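PDB 2QLK: fiber from Human adenovirus 35, which attaches the virion to host cells through its trimeric head (knob) domain, the part in this structure, probably by binding the receptor CD46. Local coordinates for residues N22-G27 with K121-S126; Q73-K78 with E189-N194; Y130-T135 with S168-S173. All blocks are in the same frame, centred on the assembly; numbering follows the deposited sequence.

Contact 1 of 3, residues N22-G27 with K121-S126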
loop_
_atom_site.group_PDB
_atom_site.type_symbol
_atom_site.label_atom_id
_atom_site.label_comp_id
_atom_site.label_asym_id
_atom_site.label_seq_id
_atom_site.Cartn_x
_atom_site.Cartn_y
_atom_site.Cartn_z
ATOM N N ASN A 22 5.082 18.114 8.810
ATOM C CA ASN A 22 3.903 17.827 8.006
ATOM C C ASN A 22 3.351 16.467 8.411
ATOM O O ASN A 22 3.018 15.634 7.566
ATOM C CB ASN A 22 4.283 17.816 6.529
ATOM C CG ASN A 22 5.337 16.779 6.211
ATOM O OD1 ASN A 22 6.423 16.780 6.796
ATOM N ND2 ASN A 22 5.025 15.883 5.278
ATOM N N THR A 23 3.240 16.258 9.716
ATOM C CA THR A 23 2.756 14.995 10.227
ATOM C C THR A 23 1.829 15.122 11.444
ATOM O O THR A 23 2.190 15.706 12.472
ATOM C CB THR A 23 3.965 14.072 10.535
ATOM O OG1 THR A 23 3.565 12.993 11.393
ATOM C CG2 THR A 23 5.086 14.874 11.182
ATOM N N LEU A 24 0.621 14.584 11.294
ATOM C CA LEU A 24 -0.398 14.588 12.337
ATOM C C LEU A 24 -0.560 13.137 12.833
ATOM O O LEU A 24 -0.826 12.236 12.035
ATOM C CB LEU A 24 -1.704 15.105 11.742
ATOM C CG LEU A 24 -2.890 15.454 12.623
ATOM C CD1 LEU A 24 -2.502 16.526 13.654
ATOM C CD2 LEU A 24 -4.012 15.960 11.718
ATOM N N TRP A 25 -0.393 12.895 14.131
ATOM C CA TRP A 25 -0.494 11.529 14.633
ATOM C C TRP A 25 -0.890 11.400 16.087
ATOM O O TRP A 25 -1.011 12.390 16.820
ATOM C CB TRP A 25 0.838 10.793 14.414
ATOM C CG TRP A 25 1.991 11.335 15.232
ATOM C CD1 TRP A 25 2.056 12.547 15.856
ATOM C CD2 TRP A 25 3.246 10.684 15.497
ATOM N NE1 TRP A 25 3.263 12.693 16.490
ATOM C CE2 TRP A 25 4.015 11.568 16.288
ATOM C CE3 TRP A 25 3.794 9.444 15.144
ATOM C CZ2 TRP A 25 5.309 11.253 16.734
ATOM C CZ3 TRP A 25 5.089 9.128 15.590
ATOM C CH2 TRP A 25 5.827 10.035 16.377
ATOM N N THR A 26 -1.067 10.154 16.503
ATOM C CA THR A 26 -1.449 9.853 17.861
ATOM C C THR A 26 -0.220 9.746 18.763
ATOM O O THR A 26 -0.368 9.564 19.964
ATOM C CB THR A 26 -2.211 8.506 17.953
ATOM O OG1 THR A 26 -1.427 7.465 17.358
ATOM C CG2 THR A 26 -3.547 8.580 17.274
ATOM N N GLY A 27 0.974 9.874 18.188
ATOM C CA GLY A 27 2.191 9.721 18.969
ATOM C C GLY A 27 2.485 8.230 18.949
ATOM O O GLY A 27 1.540 7.437 18.889
ATOM N N LYS A 121 -6.221 21.064 9.017
ATOM C CA LYS A 121 -7.105 21.083 7.858
ATOM C C LYS A 121 -6.427 20.484 6.608
ATOM O O LYS A 121 -7.079 19.866 5.767
ATOM C CB LYS A 121 -7.551 22.521 7.568
ATOM C CG LYS A 121 -8.660 22.631 6.531
ATOM C CD LYS A 121 -9.146 24.061 6.364
ATOM C CE LYS A 121 -8.140 24.920 5.610
ATOM N NZ LYS A 121 -8.035 24.538 4.171
ATOM N N ALA A 122 -5.115 20.649 6.497
ATOM C CA ALA A 122 -4.396 20.123 5.345
ATOM C C ALA A 122 -4.219 18.595 5.409
ATOM O O ALA A 122 -3.778 17.970 4.449
ATOM C CB ALA A 122 -3.057 20.814 5.227
ATOM N N PHE A 123 -4.561 18.002 6.548
ATOM C CA PHE A 123 -4.471 16.561 6.717
ATOM C C PHE A 123 -5.848 15.938 6.548
ATOM O O PHE A 123 -6.006 14.728 6.662
ATOM C CB PHE A 123 -3.966 16.199 8.114
ATOM C CG PHE A 123 -2.534 16.548 8.357
ATOM C CD1 PHE A 123 -2.177 17.830 8.794
ATOM C CD2 PHE A 123 -1.533 15.590 8.165
ATOM C CE1 PHE A 123 -0.834 18.155 9.043
ATOM C CE2 PHE A 123 -0.194 15.889 8.405
ATOM C CZ PHE A 123 0.165 17.184 8.849
ATOM N N MET A 124 -6.847 16.765 6.275
ATOM C CA MET A 124 -8.213 16.278 6.155
ATOM C C MET A 124 -8.584 15.804 4.762
ATOM O O MET A 124 -8.019 16.267 3.769
ATOM C CB MET A 124 -9.176 17.386 6.587
ATOM C CG MET A 124 -8.997 17.843 8.031
ATOM S SD MET A 124 -9.607 16.597 9.239
ATOM C CE MET A 124 -8.135 16.139 9.976
ATOM N N PRO A 125 -9.519 14.850 4.676
ATOM C CA PRO A 125 -10.012 14.277 3.422
ATOM C C PRO A 125 -10.862 15.268 2.640
ATOM O O PRO A 125 -11.901 15.752 3.136
ATOM C CB PRO A 125 -10.861 13.089 3.884
ATOM C CG PRO A 125 -11.310 13.520 5.265
ATOM C CD PRO A 125 -10.047 14.100 5.829
ATOM N N SER A 126 -10.433 15.553 1.416
ATOM C CA SER A 126 -11.159 16.459 0.535
ATOM C C SER A 126 -12.667 16.190 0.485
ATOM O O SER A 126 -13.102 15.070 0.161
ATOM C CB SER A 126 -10.584 16.364 -0.881
ATOM O OG SER A 126 -11.539 16.790 -1.842
#

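Contact 2 of 3, residues Q73-K78 with E189-N194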
loop_
_atom_site.group_PDB
_atom_site.type_symbol
_atom_site.label_atom_id
_atom_site.label_comp_id
_atom_site.label_asym_id
_atom_site.label_seq_id
_atom_site.Cartn_x
_atom_site.Cartn_y
_atom_site.Cartn_z
ATOM N N GLN A 73 -10.718 -10.482 23.888
ATOM C CA GLN A 73 -11.447 -11.738 23.911
ATOM C C GLN A 73 -12.314 -11.801 22.644
ATOM O O GLN A 73 -12.918 -12.830 22.336
ATOM C CB GLN A 73 -12.313 -11.808 25.174
ATOM C CG GLN A 73 -12.953 -13.160 25.442
ATOM C CD GLN A 73 -13.315 -13.349 26.909
ATOM O OE1 GLN A 73 -13.929 -12.478 27.526
ATOM N NE2 GLN A 73 -12.938 -14.496 27.472
ATOM N N MET A 74 -12.362 -10.692 21.907
ATOM C CA MET A 74 -13.168 -10.657 20.686
ATOM C C MET A 74 -12.719 -11.708 19.664
ATOM O O MET A 74 -13.527 -12.204 18.864
ATOM C CB MET A 74 -13.121 -9.267 20.052
ATOM C CG MET A 74 -13.829 -8.210 20.884
ATOM S SD MET A 74 -13.840 -6.585 20.087
ATOM C CE MET A 74 -14.954 -6.976 18.661
ATOM N N PHE A 75 -11.437 -12.053 19.686
ATOM C CA PHE A 75 -10.940 -13.033 18.736
ATOM C C PHE A 75 -11.057 -14.494 19.192
ATOM O O PHE A 75 -10.332 -15.354 18.696
ATOM C CB PHE A 75 -9.503 -12.669 18.299
ATOM C CG PHE A 75 -9.433 -11.444 17.379
ATOM C CD1 PHE A 75 -10.599 -10.829 16.915
ATOM C CD2 PHE A 75 -8.198 -10.923 16.964
ATOM C CE1 PHE A 75 -10.539 -9.702 16.044
ATOM C CE2 PHE A 75 -8.125 -9.797 16.096
ATOM C CZ PHE A 75 -9.293 -9.192 15.640
ATOM N N THR A 76 -11.955 -14.764 20.152
ATOM C CA THR A 76 -12.219 -16.147 20.576
ATOM C C THR A 76 -13.440 -16.620 19.750
ATOM O O THR A 76 -13.842 -17.788 19.792
ATOM C CB THR A 76 -12.578 -16.264 22.081
ATOM O OG1 THR A 76 -13.682 -15.403 22.380
ATOM C CG2 THR A 76 -11.382 -15.903 22.958
ATOM N N GLN A 77 -14.021 -15.699 18.993
ATOM C CA GLN A 77 -15.171 -16.012 18.142
ATOM C C GLN A 77 -14.718 -15.962 16.680
ATOM O O GLN A 77 -13.787 -15.236 16.343
ATOM C CB GLN A 77 -16.286 -14.996 18.378
ATOM C CG GLN A 77 -15.825 -13.565 18.230
ATOM C CD GLN A 77 -16.572 -12.599 19.132
ATOM O OE1 GLN A 77 -16.820 -12.895 20.302
ATOM N NE2 GLN A 77 -16.915 -11.426 18.597
ATOM N N LYS A 78 -15.377 -16.726 15.819
ATOM C CA LYS A 78 -15.013 -16.768 14.410
ATOM C C LYS A 78 -15.350 -15.474 13.665
ATOM O O LYS A 78 -14.848 -15.227 12.565
ATOM C CB LYS A 78 -15.711 -17.946 13.731
ATOM C CG LYS A 78 -17.213 -17.979 13.959
ATOM C CD LYS A 78 -17.906 -18.977 13.036
ATOM C CE LYS A 78 -17.900 -18.501 11.584
ATOM N NZ LYS A 78 -18.585 -19.454 10.663
ATOM N N GLU A 189 -12.868 -20.724 11.796
ATOM C CA GLU A 189 -12.524 -21.117 13.153
ATOM C C GLU A 189 -12.159 -19.865 13.937
ATOM O O GLU A 189 -11.869 -18.818 13.352
ATOM C CB GLU A 189 -11.345 -22.095 13.143
ATOM C CG GLU A 189 -10.907 -22.574 14.530
ATOM C CD GLU A 189 -11.947 -23.447 15.231
ATOM O OE1 GLU A 189 -12.268 -24.535 14.701
ATOM O OE2 GLU A 189 -12.440 -23.049 16.314
ATOM N N SER A 190 -12.186 -19.962 15.261
ATOM C CA SER A 190 -11.836 -18.820 16.091
ATOM C C SER A 190 -10.316 -18.726 16.189
ATOM O O SER A 190 -9.629 -19.720 16.447
ATOM C CB SER A 190 -12.453 -18.960 17.488
ATOM O OG SER A 190 -11.962 -20.105 18.150
ATOM N N PRO A 191 -9.761 -17.525 15.967
ATOM C CA PRO A 191 -8.300 -17.441 16.059
ATOM C C PRO A 191 -7.723 -17.721 17.448
ATOM O O PRO A 191 -6.607 -18.218 17.559
ATOM C CB PRO A 191 -7.989 -16.028 15.538
ATOM C CG PRO A 191 -9.256 -15.286 15.672
ATOM C CD PRO A 191 -10.334 -16.298 15.393
ATOM N N GLU A 192 -8.472 -17.418 18.507
ATOM C CA GLU A 192 -7.973 -17.676 19.855
ATOM C C GLU A 192 -8.978 -18.440 20.717
ATOM O O GLU A 192 -10.178 -18.351 20.510
ATOM C CB GLU A 192 -7.623 -16.367 20.562
ATOM C CG GLU A 192 -6.616 -15.504 19.827
ATOM C CD GLU A 192 -5.172 -15.773 20.243
ATOM O OE1 GLU A 192 -4.936 -16.654 21.107
ATOM O OE2 GLU A 192 -4.278 -15.088 19.700
ATOM N N SER A 193 -8.463 -19.181 21.692
ATOM C CA SER A 193 -9.301 -19.940 22.611
ATOM C C SER A 193 -9.488 -19.136 23.895
ATOM O O SER A 193 -10.413 -19.385 24.665
ATOM C CB SER A 193 -8.646 -21.281 22.932
ATOM O OG SER A 193 -7.333 -21.085 23.423
ATOM N N ASN A 194 -8.605 -18.173 24.131
ATOM C CA ASN A 194 -8.714 -17.347 25.324
ATOM C C ASN A 194 -8.059 -15.982 25.159
ATOM O O ASN A 194 -7.429 -15.696 24.139
ATOM C CB ASN A 194 -8.107 -18.062 26.531
ATOM C CG ASN A 194 -8.608 -17.495 27.851
ATOM O OD1 ASN A 194 -8.106 -17.838 28.922
ATOM N ND2 ASN A 194 -9.614 -16.628 27.778
#

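Contact 3 of 3, residues Y130-T135 with S168-S173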
loop_
_atom_site.group_PDB
_atom_site.type_symbol
_atom_site.label_atom_id
_atom_site.label_comp_id
_atom_site.label_asym_id
_atom_site.label_seq_id
_atom_site.Cartn_x
_atom_site.Cartn_y
_atom_site.Cartn_z
ATOM N N TYR A 130 -14.241 13.293 -1.556
ATOM C CA TYR A 130 -15.108 12.448 -0.720
ATOM C C TYR A 130 -16.245 13.288 -0.132
ATOM O O TYR A 130 -16.163 13.779 1.004
ATOM C CB TYR A 130 -14.264 11.814 0.387
ATOM C CG TYR A 130 -12.920 11.346 -0.151
ATOM C CD1 TYR A 130 -12.839 10.329 -1.109
ATOM C CD2 TYR A 130 -11.738 11.959 0.261
ATOM C CE1 TYR A 130 -11.598 9.933 -1.655
ATOM C CE2 TYR A 130 -10.517 11.583 -0.272
ATOM C CZ TYR A 130 -10.452 10.574 -1.231
ATOM O OH TYR A 130 -9.229 10.253 -1.754
ATOM N N PRO A 131 -17.331 13.455 -0.907
ATOM C CA PRO A 131 -18.495 14.243 -0.498
ATOM C C PRO A 131 -19.380 13.644 0.587
ATOM O O PRO A 131 -19.467 12.430 0.730
ATOM C CB PRO A 131 -19.247 14.440 -1.816
ATOM C CG PRO A 131 -18.983 13.140 -2.531
ATOM C CD PRO A 131 -17.505 12.924 -2.273
ATOM N N PHE A 132 -20.041 14.527 1.336
ATOM C CA PHE A 132 -20.961 14.142 2.405
ATOM C C PHE A 132 -22.349 13.843 1.847
ATOM O O PHE A 132 -22.575 13.918 0.640
ATOM C CB PHE A 132 -21.078 15.282 3.417
ATOM C CG PHE A 132 -20.097 15.202 4.542
ATOM C CD1 PHE A 132 -20.218 14.217 5.514
ATOM C CD2 PHE A 132 -19.067 16.117 4.643
ATOM C CE1 PHE A 132 -19.325 14.149 6.574
ATOM C CE2 PHE A 132 -18.159 16.064 5.706
ATOM C CZ PHE A 132 -18.286 15.084 6.670
ATOM N N ASN A 133 -23.279 13.519 2.744
ATOM C CA ASN A 133 -24.671 13.237 2.388
ATOM C C ASN A 133 -24.905 12.711 0.972
ATOM O O ASN A 133 -25.690 13.287 0.217
ATOM C CB ASN A 133 -25.520 14.499 2.597
ATOM C CG ASN A 133 -25.736 14.825 4.067
ATOM O OD1 ASN A 133 -26.465 14.119 4.770
ATOM N ND2 ASN A 133 -25.100 15.894 4.539
ATOM N N THR A 134 -24.231 11.618 0.619
ATOM C CA THR A 134 -24.379 11.016 -0.709
ATOM C C THR A 134 -24.192 9.501 -0.709
ATOM O O THR A 134 -23.103 9.003 -0.422
ATOM C CB THR A 134 -23.364 11.600 -1.728
ATOM O OG1 THR A 134 -22.044 11.565 -1.163
ATOM C CG2 THR A 134 -23.735 13.027 -2.116
ATOM N N THR A 135 -25.258 8.772 -1.026
ATOM C CA THR A 135 -25.184 7.317 -1.107
ATOM C C THR A 135 -25.094 6.997 -2.596
ATOM O O THR A 135 -24.657 5.914 -2.992
ATOM C CB THR A 135 -26.430 6.635 -0.510
ATOM O OG1 THR A 135 -26.593 7.037 0.855
ATOM C CG2 THR A 135 -26.275 5.119 -0.558
ATOM N N SER A 168 -18.587 11.526 4.128
ATOM C CA SER A 168 -19.870 10.840 3.893
ATOM C C SER A 168 -20.984 11.045 4.940
ATOM O O SER A 168 -22.000 11.682 4.647
ATOM C CB SER A 168 -19.641 9.338 3.720
ATOM O OG SER A 168 -20.874 8.638 3.722
ATOM N N ARG A 169 -20.816 10.490 6.143
ATOM C CA ARG A 169 -21.837 10.637 7.186
ATOM C C ARG A 169 -21.382 11.549 8.333
ATOM O O ARG A 169 -20.666 11.105 9.230
ATOM C CB ARG A 169 -22.205 9.271 7.781
ATOM C CG ARG A 169 -22.332 8.109 6.796
ATOM C CD ARG A 169 -23.500 8.242 5.836
ATOM N NE ARG A 169 -23.243 9.224 4.788
ATOM C CZ ARG A 169 -23.955 9.328 3.670
ATOM N NH1 ARG A 169 -24.972 8.505 3.449
ATOM N NH2 ARG A 169 -23.649 10.254 2.770
ATOM N N MET A 170 -21.795 12.814 8.313
ATOM C CA MET A 170 -21.422 13.744 9.383
ATOM C C MET A 170 -22.356 13.577 10.579
ATOM O O MET A 170 -23.385 14.247 10.675
ATOM C CB MET A 170 -21.458 15.204 8.896
ATOM C CG MET A 170 -22.743 15.634 8.202
ATOM S SD MET A 170 -22.769 17.413 7.906
ATOM C CE MET A 170 -21.613 17.559 6.541
ATOM N N ILE A 171 -21.985 12.672 11.484
ATOM C CA ILE A 171 -22.767 12.376 12.683
ATOM C C ILE A 171 -23.689 13.512 13.091
ATOM O O ILE A 171 -24.903 13.327 13.202
ATOM C CB ILE A 171 -21.852 12.054 13.883
ATOM C CG1 ILE A 171 -22.692 11.894 15.150
ATOM C CG2 ILE A 171 -20.824 13.154 14.066
ATOM C CD1 ILE A 171 -21.875 11.730 16.418
ATOM N N SER A 172 -23.112 14.690 13.306
ATOM C CA SER A 172 -23.905 15.839 13.721
ATOM C C SER A 172 -23.095 17.124 13.816
ATOM O O SER A 172 -22.294 17.455 12.940
ATOM C CB SER A 172 -24.532 15.555 15.085
ATOM O OG SER A 172 -23.522 15.392 16.068
ATOM N N SER A 173 -23.339 17.836 14.911
ATOM C CA SER A 173 -22.691 19.100 15.232
ATOM C C SER A 173 -22.126 19.852 14.032
ATOM O O SER A 173 -22.762 19.955 12.979
ATOM C CB SER A 173 -21.577 18.862 16.260
ATOM O OG SER A 173 -20.541 18.059 15.722
#

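Contact 1 of 3, residues N22-G27 with K121-S126
In the knob's five-stranded antiparallel sheet, next to the edge strand 106-107, L24 of the short strand 23-25 meets F123, the last residue of a 3-10 turn. L24 lies across the phenyl ring with its CB almost over the centre: a CH-pi contact of 3.6 Å from L24 CB to the ring centroid of F123, only 12° off the normal. With its CG anti to the backbone N (chi1 -169°), L24 carries its branched end along the face toward the root of the ring, where L24 CD2 lies 3.6 Å from F123 CB. The far end of the same ring is directed at the backbone. F123 CZ stands 3.3 Å from N22 C, which lies at the ring edge in its plane, and is equally close, 3.3 Å, to T23 N. F123 CE2 is likewise 3.3 Å from L24 N, so the ring is wedged against three successive residues. In the sheet, strand 23-25 runs antiparallel between 106-107 and 45-54, L24 sharing backbone hydrogen bonds with L51. On the other segment the turn is closed by M124 N bonding to K121 O at 3.2 Å, and F123 O accepts from Y207 OH of strand 203-208. M124 adds a looser apolar touch, its CE 4.5 Å from L24 CD2, while also resting on Y177 of the second sheet. W25, next to L24, packs on I208 of the second subunit.

Contact 2 of 3, residues Q73-K78 with E189-N194
E189 opens the segment with its carbonyl, E189 O lying 3.9 Å from K78 CA. At S190 the contact tightens: S190 CB comes within 2.9 Å of T76 O, the methylene pressing on the carbonyl oxygen. P191 then sets its ring beside F75, where P191 CG is 3.7 Å from F75 CB and 3.2 Å from F75 O. That same oxygen receives the one hydrogen bond between the two segments, from E192 N to F75 O, 2.8 Å long and 140° at the hydrogen. The carbonyl of E192 answers with a nearly straight CA-H...O contact of 3.0 Å from T76 CA to E192 O (159° at H), so main chain meets main chain in both directions. The carboxylate of E192 turns elsewhere, to S152 and Y149. Past S193, the methyl of T76 lies against the backbone, T76 CG2 being 3.8 Å from N194 N. With T76 OG1 between the backbone N and the carbonyl carbon (chi1 55°), the hydroxyl bonds back to Q73 O at 2.7 Å. K78 bonds through its backbone to A187, where antiparallel neighbours 79-88 and 177-186 begin and end; the irregular loops beyond them meet at one end of the knob's beta sandwich.

Contact 3 of 3, residues Y130-T135 with S168-S173
F132 and M170 cross at about a right angle, the methionine bringing its methyl end-on to the phenyl face. M170 CE sits above one face, off the middle toward the rim, 3.5 Å from the ring centroid of F132 and 17° off the normal. The sulfur stands behind it, M170 SD 4.8 Å from the F132 centroid, which makes this a Met-aromatic contact as well as a CH-pi one. A bend at chi3 (74°) turns the methyl down onto the ring, while the root of the side chain touches the rim, M170 CB lying 3.3 Å from F132 CE1. At the ring edge sits S168 O, 3.2 Å from F132 CD1. M170 is the centre of an inverse gamma turn in the loop joining strands 157-166 and 177-186, the HI loop of adenovirus knobs; its partner belongs to the long connection leading to strand 142-150. The guanidinium of R169 curls back through bends at chi2 and chi3: R169 NH2 bonds to S168 O at 2.9 Å from well above the carbonyl plane, and R169 NE adds a weak bond to the same atom. N133 N gives S168 O a further weak bond of 2.9 Å. R169 NH2 also stands only 2.6 Å from T134 N, two donors facing each other, so the exact placing of the guanidinium is doubtful. R169 NH1 reaches T135 OG1 weakly at 3.4 Å, and T135 O is bonded to R155 of the third subunit.

How the contacts relate
From the N terminus, strand 23-25 supplies the first half of contact 1, and the chain passes through strands 45-54 and 57-66 before 73-78 opens contact 2. Residues 121-126 then close contact 1 within the span of contact 2, so these two cross. Contact 3 opens at 130-135 and closes at 168-173, in series after contact 1 and nested inside the loop that 189-194 finally completes. Contacts 1 and 3 are neighbours, P125 CB packing 3.9 Å from Y130 CD2, and hold the long 107-142 connection to the first sheet and to the 166-177 loop. Contact 2 joins loops on the opposite side of the chain's centre from contact 1, its centre about 34 Å from those of contacts 1 and 3.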